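Local structure of Alpha/beta hydrolase (Enterobacter asburiae, 6KMO) at residues F35-E48 / G226-W238. The protein probably hydrolyses ester bonds as an alpha/beta-hydrolase-fold esterase, also described as a lipase. The protein carries 2 engineered substitutions. Numbering follows the deposited sequence. Where two conformers were deposited one is given.
Sequences FLNVLNSGKGKPME and GYFLSKNMMKWFW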
ATOM      1  N   PHE A  35       2.035 -18.334 -12.133  1.00 10.04           N
ATOM      2  CA  PHE A  35       3.134 -18.864 -11.341  1.00  9.24           C
ATOM      3  C   PHE A  35       2.688 -20.075 -10.540  1.00 10.11           C
ATOM      4  O   PHE A  35       3.377 -21.098 -10.507  1.00 10.93           O
ATOM      5  CB  PHE A  35       3.667 -17.766 -10.410  1.00 10.59           C
ATOM      6  CG  PHE A  35       4.620 -18.269  -9.374  1.00 11.09           C
ATOM      7  CD1 PHE A  35       5.940 -18.506  -9.690  1.00 13.99           C
ATOM      8  CD2 PHE A  35       4.194 -18.534  -8.084  1.00 11.10           C
ATOM      9  CE1 PHE A  35       6.821 -18.984  -8.735  1.00 14.24           C
ATOM     10  CE2 PHE A  35       5.078 -19.020  -7.140  1.00 11.11           C
ATOM     11  CZ  PHE A  35       6.390 -19.237  -7.469  1.00 13.17           C
ATOM     12  N   LEU A  36       1.536 -19.979  -9.873  1.00  9.14           N
ATOM     13  CA  LEU A  36       1.041 -21.117  -9.107  1.00  9.84           C
ATOM     14  C   LEU A  36       0.813 -22.327 -10.000  1.00 11.53           C
ATOM     15  O   LEU A  36       1.042 -23.465  -9.574  1.00 12.04           O
ATOM     16  CB  LEU A  36      -0.237 -20.752  -8.359  1.00  9.30           C
ATOM     17  CG  LEU A  36      -0.057 -19.758  -7.205  1.00  9.23           C
ATOM     18  CD1 LEU A  36      -1.398 -19.391  -6.635  1.00 10.25           C
ATOM     19  CD2 LEU A  36       0.847 -20.314  -6.116  1.00 10.71           C
ATOM     20  N   ASN A  37       0.341 -22.115 -11.226  1.00 10.72           N
ATOM     21  CA  ASN A  37       0.076 -23.260 -12.092  1.00 11.77           C
ATOM     22  C   ASN A  37       1.373 -23.972 -12.456  1.00 13.17           C
ATOM     23  O   ASN A  37       1.412 -25.211 -12.502  1.00 17.15           O
ATOM     24  CB  ASN A  37      -0.702 -22.818 -13.326  1.00 13.74           C
ATOM     25  CG  ASN A  37      -2.139 -22.444 -13.012  1.00 12.12           C
ATOM     26  OD1 ASN A  37      -2.670 -22.750 -11.952  1.00 16.33           O
ATOM     27  ND2 ASN A  37      -2.782 -21.782 -13.962  1.00 19.65           N
ATOM     28  N   VAL A  38       2.450 -23.226 -12.684  1.00 12.74           N
ATOM     29  CA  VAL A  38       3.751 -23.852 -12.919  1.00 13.45           C
ATOM     30  C   VAL A  38       4.204 -24.597 -11.669  1.00 15.82           C
ATOM     31  O   VAL A  38       4.599 -25.768 -11.718  1.00 18.24           O
ATOM     32  CB  VAL A  38       4.787 -22.799 -13.356  1.00 13.61           C
ATOM     33  CG1 VAL A  38       6.198 -23.408 -13.387  1.00 18.76           C
ATOM     34  CG2 VAL A  38       4.409 -22.220 -14.713  1.00 17.02           C
ATOM     35  N   LEU A  39       4.142 -23.923 -10.523  1.00 12.54           N
ATOM     36  CA  LEU A  39       4.613 -24.500  -9.268  1.00 14.00           C
ATOM     37  C   LEU A  39       3.848 -25.766  -8.917  1.00 17.00           C
ATOM     38  O   LEU A  39       4.449 -26.793  -8.570  1.00 19.43           O
ATOM     39  CB  LEU A  39       4.431 -23.456  -8.163  1.00 16.82           C
ATOM     40  CG  LEU A  39       4.862 -23.905  -6.770  1.00 18.30           C
ATOM     41  CD1 LEU A  39       6.361 -23.833  -6.641  1.00 22.55           C
ATOM     42  CD2 LEU A  39       4.153 -23.052  -5.721  1.00 18.45           C
ATOM     43  N   ASN A  40       2.523 -25.710  -8.980  1.00 17.19           N
ATOM     44  CA  ASN A  40       1.673 -26.811  -8.549  1.00 17.51           C
ATOM     45  C   ASN A  40       1.590 -27.920  -9.588  1.00 21.45           C
ATOM     46  O   ASN A  40       0.956 -28.946  -9.320  1.00 26.10           O
ATOM     47  CB  ASN A  40       0.273 -26.303  -8.189  1.00 17.14           C
ATOM     48  CG  ASN A  40       0.279 -25.396  -6.956  1.00 17.50           C
ATOM     49  OD1 ASN A  40       1.119 -25.554  -6.069  1.00 20.37           O
ATOM     50  ND2 ASN A  40      -0.654 -24.456  -6.899  1.00 15.63           N
ATOM     51  N   SER A  41       2.217 -27.725 -10.751  1.00 23.00           N
ATOM     52  CA  SER A  41       2.365 -28.766 -11.756  1.00 23.25           C
ATOM     53  C   SER A  41       3.458 -29.753 -11.391  1.00 30.19           C
ATOM     54  O   SER A  41       3.452 -30.882 -11.890  1.00 34.36           O
ATOM     55  CB  SER A  41       2.769 -28.137 -13.094  1.00 25.20           C
ATOM     56  OG  SER A  41       4.184 -28.059 -13.203  1.00 35.86           O
ATOM     57  N   GLY A  42       4.417 -29.333 -10.572  1.00 31.67           N
ATOM     58  CA  GLY A  42       5.514 -30.206 -10.221  1.00 30.16           C
ATOM     59  C   GLY A  42       5.032 -31.388  -9.408  1.00 36.81           C
ATOM     60  O   GLY A  42       4.097 -31.290  -8.617  1.00 45.39           O
ATOM     61  N   LYS A  43       5.673 -32.532  -9.627  1.00 40.71           N
ATOM     62  CA  LYS A  43       5.259 -33.774  -8.990  1.00 40.45           C
ATOM     63  C   LYS A  43       6.213 -34.196  -7.875  1.00 42.07           C
ATOM     64  O   LYS A  43       6.139 -35.335  -7.402  1.00 45.41           O
ATOM     65  CB  LYS A  43       5.076 -34.872 -10.042  1.00 46.02           C
ATOM     66  CG  LYS A  43       3.777 -34.747 -10.890  1.00 46.40           C
ATOM     67  CD  LYS A  43       2.546 -34.271 -10.093  1.00 49.47           C
ATOM     68  CE  LYS A  43       2.088 -32.874 -10.494  1.00 51.94           C
ATOM     69  NZ  LYS A  43       0.941 -32.381  -9.677  1.00 52.62           N
ATOM     70  N   GLY A  44       7.089 -33.297  -7.439  1.00 38.63           N
ATOM     71  CA  GLY A  44       7.937 -33.569  -6.302  1.00 36.84           C
ATOM     72  C   GLY A  44       7.150 -33.661  -5.010  1.00 29.73           C
ATOM     73  O   GLY A  44       5.956 -33.365  -4.928  1.00 28.27           O
ATOM     74  N   LYS A  45       7.840 -34.088  -3.973  1.00 24.86           N
ATOM     75  CA  LYS A  45       7.166 -34.284  -2.711  1.00 23.67           C
ATOM     76  C   LYS A  45       7.048 -32.963  -1.961  1.00 15.35           C
ATOM     77  O   LYS A  45       7.692 -31.966  -2.307  1.00 17.91           O
ATOM     78  CB  LYS A  45       7.898 -35.319  -1.876  1.00 23.42           C
ATOM     79  CG  LYS A  45       9.286 -34.923  -1.453  1.00 20.41           C
ATOM     80  CD  LYS A  45       9.943 -36.107  -0.768  1.00 22.93           C
ATOM     81  CE  LYS A  45      11.376 -35.847  -0.440  1.00 27.31           C
ATOM     82  NZ  LYS A  45      12.019 -37.090   0.082  1.00 34.63           N
ATOM     83  N   PRO A  46       6.187 -32.928  -0.952  1.00 14.32           N
ATOM     84  CA  PRO A  46       6.035 -31.708  -0.154  1.00 13.39           C
ATOM     85  C   PRO A  46       7.343 -31.328   0.519  1.00 13.03           C
ATOM     86  O   PRO A  46       8.123 -32.183   0.946  1.00 11.53           O
ATOM     87  CB  PRO A  46       4.964 -32.087   0.873  1.00 16.25           C
ATOM     88  CG  PRO A  46       4.228 -33.254   0.263  1.00 21.45           C
ATOM     89  CD  PRO A  46       5.265 -33.994  -0.514  1.00 17.47           C
ATOM     90  N   MET A  47       7.567 -30.012   0.634  1.00 10.92           N
ATOM     91  CA  MET A  47       8.830 -29.521   1.175  1.00 11.95           C
ATOM     92  C   MET A  47       9.102 -30.081   2.567  1.00  9.34           C
ATOM     93  O   MET A  47      10.250 -30.382   2.899  1.00 10.50           O
ATOM     94  CB  MET A  47       8.851 -27.990   1.213  1.00 10.47           C
ATOM     95  CG  MET A  47      10.160 -27.433   1.819  1.00 10.01           C
ATOM     96  SD  MET A  47      10.342 -25.593   1.755  1.00  6.47           S
ATOM     97  CE  MET A  47      10.759 -25.427   0.020  1.00 20.57           C
ATOM     98  N   GLU A  48       8.061 -30.214   3.400  1.00  9.48           N
ATOM     99  CA  GLU A  48       8.269 -30.684   4.765  1.00  9.89           C
ATOM    100  C   GLU A  48       8.755 -32.124   4.830  1.00 10.61           C
ATOM    101  O   GLU A  48       9.137 -32.575   5.920  1.00 12.41           O
ATOM    102  CB  GLU A  48       7.016 -30.474   5.615  1.00 12.00           C
ATOM    103  CG  GLU A  48       5.815 -31.358   5.279  1.00 10.64           C
ATOM    104  CD  GLU A  48       4.914 -30.849   4.161  1.00 12.04           C
ATOM    105  OE1 GLU A  48       5.244 -29.821   3.522  1.00 11.16           O
ATOM    106  OE2 GLU A  48       3.858 -31.472   3.927  1.00 12.95           O
ATOM    107  N   GLY A 226      -1.854 -24.939  -1.685  1.00 11.01           N
ATOM    108  CA  GLY A 226      -2.014 -24.484  -3.048  1.00  9.53           C
ATOM    109  C   GLY A 226      -1.516 -23.083  -3.338  1.00 11.36           C
ATOM    110  O   GLY A 226      -1.529 -22.670  -4.510  1.00 11.58           O
ATOM    111  N   TYR A 227      -1.083 -22.333  -2.321  1.00  9.93           N
ATOM    112  CA  TYR A 227      -0.663 -20.946  -2.492  1.00  9.38           C
ATOM    113  C   TYR A 227       0.818 -20.782  -2.184  1.00  9.41           C
ATOM    114  O   TYR A 227       1.242 -19.763  -1.617  1.00 10.75           O
ATOM    115  CB  TYR A 227      -1.546 -20.023  -1.660  1.00  9.43           C
ATOM    116  CG  TYR A 227      -3.000 -20.120  -2.055  1.00  9.74           C
ATOM    117  CD1 TYR A 227      -3.526 -19.297  -3.041  1.00 11.57           C
ATOM    118  CD2 TYR A 227      -3.838 -21.053  -1.467  1.00  9.88           C
ATOM    119  CE1 TYR A 227      -4.864 -19.395  -3.412  1.00 11.49           C
ATOM    120  CE2 TYR A 227      -5.176 -21.161  -1.833  1.00  9.54           C
ATOM    121  CZ  TYR A 227      -5.677 -20.323  -2.817  1.00 12.45           C
ATOM    122  OH  TYR A 227      -7.015 -20.418  -3.195  1.00 15.73           O
ATOM    123  N   PHE A 228       1.615 -21.756  -2.642  0.55  9.67           N
ATOM    124  CA  PHE A 228       3.034 -21.914  -2.332  0.55  9.33           C
ATOM    125  C   PHE A 228       3.227 -22.191  -0.846  0.55  9.80           C
ATOM    126  O   PHE A 228       3.315 -23.352  -0.435  0.55 11.52           O
ATOM    127  CB  PHE A 228       3.884 -20.742  -2.833  0.55 11.58           C
ATOM    128  CG  PHE A 228       5.365 -21.070  -2.975  0.55 12.73           C
ATOM    129  CD1 PHE A 228       5.889 -22.267  -2.505  0.55 11.70           C
ATOM    130  CD2 PHE A 228       6.231 -20.167  -3.570  0.55 13.14           C
ATOM    131  CE1 PHE A 228       7.243 -22.556  -2.630  0.55 14.57           C
ATOM    132  CE2 PHE A 228       7.586 -20.449  -3.696  0.55 15.43           C
ATOM    133  CZ  PHE A 228       8.090 -21.642  -3.228  0.55 15.53           C
ATOM    134  N   LEU A 229       3.281 -21.156  -0.019  1.00  9.66           N
ATOM    135  CA  LEU A 229       3.529 -21.398   1.396  1.00  8.37           C
ATOM    136  C   LEU A 229       2.325 -22.142   1.965  1.00  7.64           C
ATOM    137  O   LEU A 229       1.206 -21.629   1.940  1.00  8.82           O
ATOM    138  CB  LEU A 229       3.745 -20.097   2.157  1.00  7.73           C
ATOM    139  CG  LEU A 229       3.891 -20.264   3.674  1.00  7.14           C
ATOM    140  CD1 LEU A 229       5.149 -21.055   3.978  1.00  8.63           C
ATOM    141  CD2 LEU A 229       3.911 -18.917   4.368  1.00  6.94           C
ATOM    142  N   SER A 230       2.555 -23.333   2.513  1.00  8.63           N
ATOM    143  CA  SER A 230       1.477 -24.129   3.073  1.00  8.60           C
ATOM    144  C   SER A 230       1.499 -24.125   4.599  1.00  8.46           C
ATOM    145  O   SER A 230       2.497 -23.784   5.236  1.00  7.71           O
ATOM    146  CB  SER A 230       1.588 -25.576   2.600  1.00  8.12           C
ATOM    147  OG  SER A 230       2.721 -26.161   3.219  1.00  9.21           O
ATOM    148  N   LYS A 231       0.379 -24.531   5.193  1.00  6.81           N
ATOM    149  CA  LYS A 231       0.326 -24.716   6.640  1.00  7.36           C
ATOM    150  C   LYS A 231       1.370 -25.725   7.100  1.00  8.45           C
ATOM    151  O   LYS A 231       2.067 -25.497   8.094  1.00  8.57           O
ATOM    152  CB  LYS A 231      -1.080 -25.151   7.067  1.00  8.42           C
ATOM    153  CG  LYS A 231      -1.226 -25.360   8.570  1.00  9.38           C
ATOM    154  CD  LYS A 231      -2.639 -25.806   8.947  1.00 11.43           C
ATOM    155  CE  LYS A 231      -3.632 -24.685   8.810  1.00 15.29           C
ATOM    156  NZ  LYS A 231      -4.976 -25.108   9.327  1.00 21.68           N
ATOM    157  N   ASN A 232       1.506 -26.848   6.387  1.00  8.38           N
ATOM    158  CA  ASN A 232       2.485 -27.847   6.810  1.00  8.23           C
ATOM    159  C   ASN A 232       3.911 -27.324   6.696  1.00  9.35           C
ATOM    160  O   ASN A 232       4.763 -27.691   7.512  1.00  8.39           O
ATOM    161  CB  ASN A 232       2.316 -29.131   6.001  1.00  8.96           C
ATOM    162  CG  ASN A 232       1.160 -29.961   6.481  1.00 11.77           C
ATOM    163  OD1 ASN A 232       0.641 -29.754   7.556  1.00 14.75           O
ATOM    164  ND2 ASN A 232       0.754 -30.919   5.665  1.00 20.36           N
ATOM    165  N   MET A 233       4.201 -26.492   5.700  1.00  7.99           N
ATOM    166  CA  MET A 233       5.517 -25.860   5.631  1.00  7.39           C
ATOM    167  C   MET A 233       5.756 -24.994   6.863  1.00  5.89           C
ATOM    168  O   MET A 233       6.831 -25.035   7.470  1.00  7.45           O
ATOM    169  CB  MET A 233       5.648 -25.030   4.355  1.00  7.87           C
ATOM    170  CG  MET A 233       5.906 -25.859   3.086  1.00  8.46           C
ATOM    171  SD  MET A 233       5.548 -24.983   1.473  1.00  4.41           S
ATOM    172  CE  MET A 233       6.829 -23.741   1.487  1.00 13.35           C
ATOM    173  N   MET A 234       4.770 -24.183   7.242  1.00  6.82           N
ATOM    174  CA  MET A 234       4.931 -23.315   8.401  1.00  5.87           C
ATOM    175  C   MET A 234       5.172 -24.122   9.672  1.00  7.18           C
ATOM    176  O   MET A 234       6.002 -23.745  10.510  1.00  7.13           O
ATOM    177  CB  MET A 234       3.726 -22.395   8.566  1.00  7.03           C
ATOM    178  CG  MET A 234       3.748 -21.149   7.664  1.00  7.74           C
ATOM    179  SD  MET A 234       5.287 -20.080   7.735  1.00  1.22           S
ATOM    180  CE  MET A 234       5.507 -19.979   9.571  1.00  8.60           C
ATOM    181  N   LYS A 235       4.452 -25.236   9.841  1.00  7.92           N
ATOM    182  CA  LYS A 235       4.670 -26.073  11.017  1.00  7.09           C
ATOM    183  C   LYS A 235       6.079 -26.652  11.022  1.00  8.24           C
ATOM    184  O   LYS A 235       6.733 -26.711  12.076  1.00  8.65           O
ATOM    185  CB  LYS A 235       3.630 -27.190  11.070  1.00  7.74           C
ATOM    186  CG  LYS A 235       2.235 -26.714  11.421  1.00  9.60           C
ATOM    187  CD  LYS A 235       1.228 -27.865  11.397  1.00 12.27           C
ATOM    188  CE  LYS A 235      -0.136 -27.391  11.823  1.00 16.55           C
ATOM    189  NZ  LYS A 235      -1.147 -28.505  11.805  1.00 25.39           N
ATOM    190  N   TRP A 236       6.568 -27.061   9.848  1.00  6.57           N
ATOM    191  CA  TRP A 236       7.917 -27.605   9.717  1.00  6.74           C
ATOM    192  C   TRP A 236       8.967 -26.542  10.022  1.00  8.04           C
ATOM    193  O   TRP A 236       9.972 -26.806  10.694  1.00  7.92           O
ATOM    194  CB  TRP A 236       8.096 -28.164   8.305  1.00  7.85           C
ATOM    195  CG  TRP A 236       9.364 -28.890   8.042  1.00  8.15           C
ATOM    196  CD1 TRP A 236       9.782 -30.057   8.613  1.00  8.64           C
ATOM    197  CD2 TRP A 236      10.377 -28.528   7.100  1.00  8.19           C
ATOM    198  NE1 TRP A 236      10.992 -30.429   8.101  1.00  9.49           N
ATOM    199  CE2 TRP A 236      11.382 -29.507   7.164  1.00  8.41           C
ATOM    200  CE3 TRP A 236      10.533 -27.461   6.205  1.00 10.17           C
ATOM    201  CZ2 TRP A 236      12.516 -29.465   6.374  1.00  9.08           C
ATOM    202  CZ3 TRP A 236      11.671 -27.422   5.430  1.00 10.90           C
ATOM    203  CH2 TRP A 236      12.641 -28.416   5.516  1.00 10.30           C
ATOM    204  N   PHE A 237       8.780 -25.341   9.490  1.00  7.16           N
ATOM    205  CA  PHE A 237       9.716 -24.259   9.768  1.00  6.12           C
ATOM    206  C   PHE A 237       9.793 -23.985  11.263  1.00  6.97           C
ATOM    207  O   PHE A 237      10.885 -23.939  11.846  1.00  6.83           O
ATOM    208  CB  PHE A 237       9.282 -23.001   9.016  1.00  6.94           C
ATOM    209  CG  PHE A 237       9.398 -23.068   7.501  1.00  6.91           C
ATOM    210  CD1 PHE A 237      10.414 -23.765   6.859  1.00  7.31           C
ATOM    211  CD2 PHE A 237       8.492 -22.366   6.719  1.00  6.54           C
ATOM    212  CE1 PHE A 237      10.507 -23.782   5.479  1.00  7.61           C
ATOM    213  CE2 PHE A 237       8.587 -22.363   5.333  1.00  7.01           C
ATOM    214  CZ  PHE A 237       9.594 -23.073   4.714  1.00  8.12           C
ATOM    215  N   TRP A 238       8.639 -23.817  11.910  1.00  6.78           N
ATOM    216  CA  TRP A 238       8.619 -23.601  13.351  1.00  6.45           C
ATOM    217  C   TRP A 238       9.274 -24.759  14.096  1.00  6.27           C
ATOM    218  O   TRP A 238       9.995 -24.542  15.076  1.00  7.45           O
ATOM    219  CB  TRP A 238       7.183 -23.371  13.820  1.00  6.65           C
ATOM    220  CG  TRP A 238       6.741 -21.957  13.790  1.00  6.43           C
ATOM    221  CD1 TRP A 238       5.863 -21.382  12.912  1.00  7.35           C
ATOM    222  CD2 TRP A 238       7.152 -20.921  14.688  1.00  5.79           C
ATOM    223  NE1 TRP A 238       5.713 -20.039  13.210  1.00  7.56           N
ATOM    224  CE2 TRP A 238       6.480 -19.738  14.303  1.00  6.23           C
ATOM    225  CE3 TRP A 238       8.023 -20.880  15.782  1.00  8.00           C
ATOM    226  CZ2 TRP A 238       6.653 -18.531  14.977  1.00  6.71           C
ATOM    227  CZ3 TRP A 238       8.196 -19.673  16.450  1.00  8.47           C
ATOM    228  CH2 TRP A 238       7.510 -18.515  16.043  1.00  7.97           C
TER
HETATM  229  O   HOH W   1       1.173 -24.441  -3.543  1.00 14.35           O
HETATM  230  O   HOH W   2       3.563 -28.461   1.974  1.00 13.08           O
HETATM  231  O   HOH W   3       1.540 -31.407   2.686  1.00 27.15           O
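Asn40 makes the one direct hydrogen bond between 35-48 and 226-238: its ND2 donates to Gly226 O at 3.1 Å, with an N-H...O angle of 159°. The acceptor lies close to the amide plane of Asn40, while the donor sits tilted 35° from the carbonyl plane of Gly226. The other branch of the amide, OD1, accepts a hydrogen bond from a water and through it reaches Phe228 N.

Two further waters serve Glu48. One donates to OE1 and also meets Ser230 OG; the other donates to OE2 and accepts from Asn232 ND2. A bend at chi2 carries the carboxylate across Asn232, its plane turned 67° from the amide, with OE2 3.5 Å from Asn232 CB. Ser230 is the N-cap of helix 231-241: its OG accepts from Met233 N at 2.9 Å, and Ser230 N returns a weak bond to Met233 SD at 3.6 Å, completing a capping box. The carboxylate beside this helix start probably profits from the dipole.

In fold terms, helix 30-41 and the loop leading from it to Met47 and Glu48 pack against a segment inserted between sheet strands 203-207 and 269-274 of the alpha/beta hydrolase core.

Apolar contacts form two groups. In one of two conformers of the Phe228 ring, Leu39 puts CD1 over the centre of one face, its CD2 lies 3.6 Å from Phe228 CG, and Phe228 CD2 meets the edge of the Phe35 ring. Farther along, Glu48 CA stands 3.9 Å from the centroid of the Trp236 five-membered ring, a CH-pi contact over the face. Met47 SD lies 4.0 Å from Phe237 CZ, an oblique Met-aromatic contact, and equally near Met233 CE.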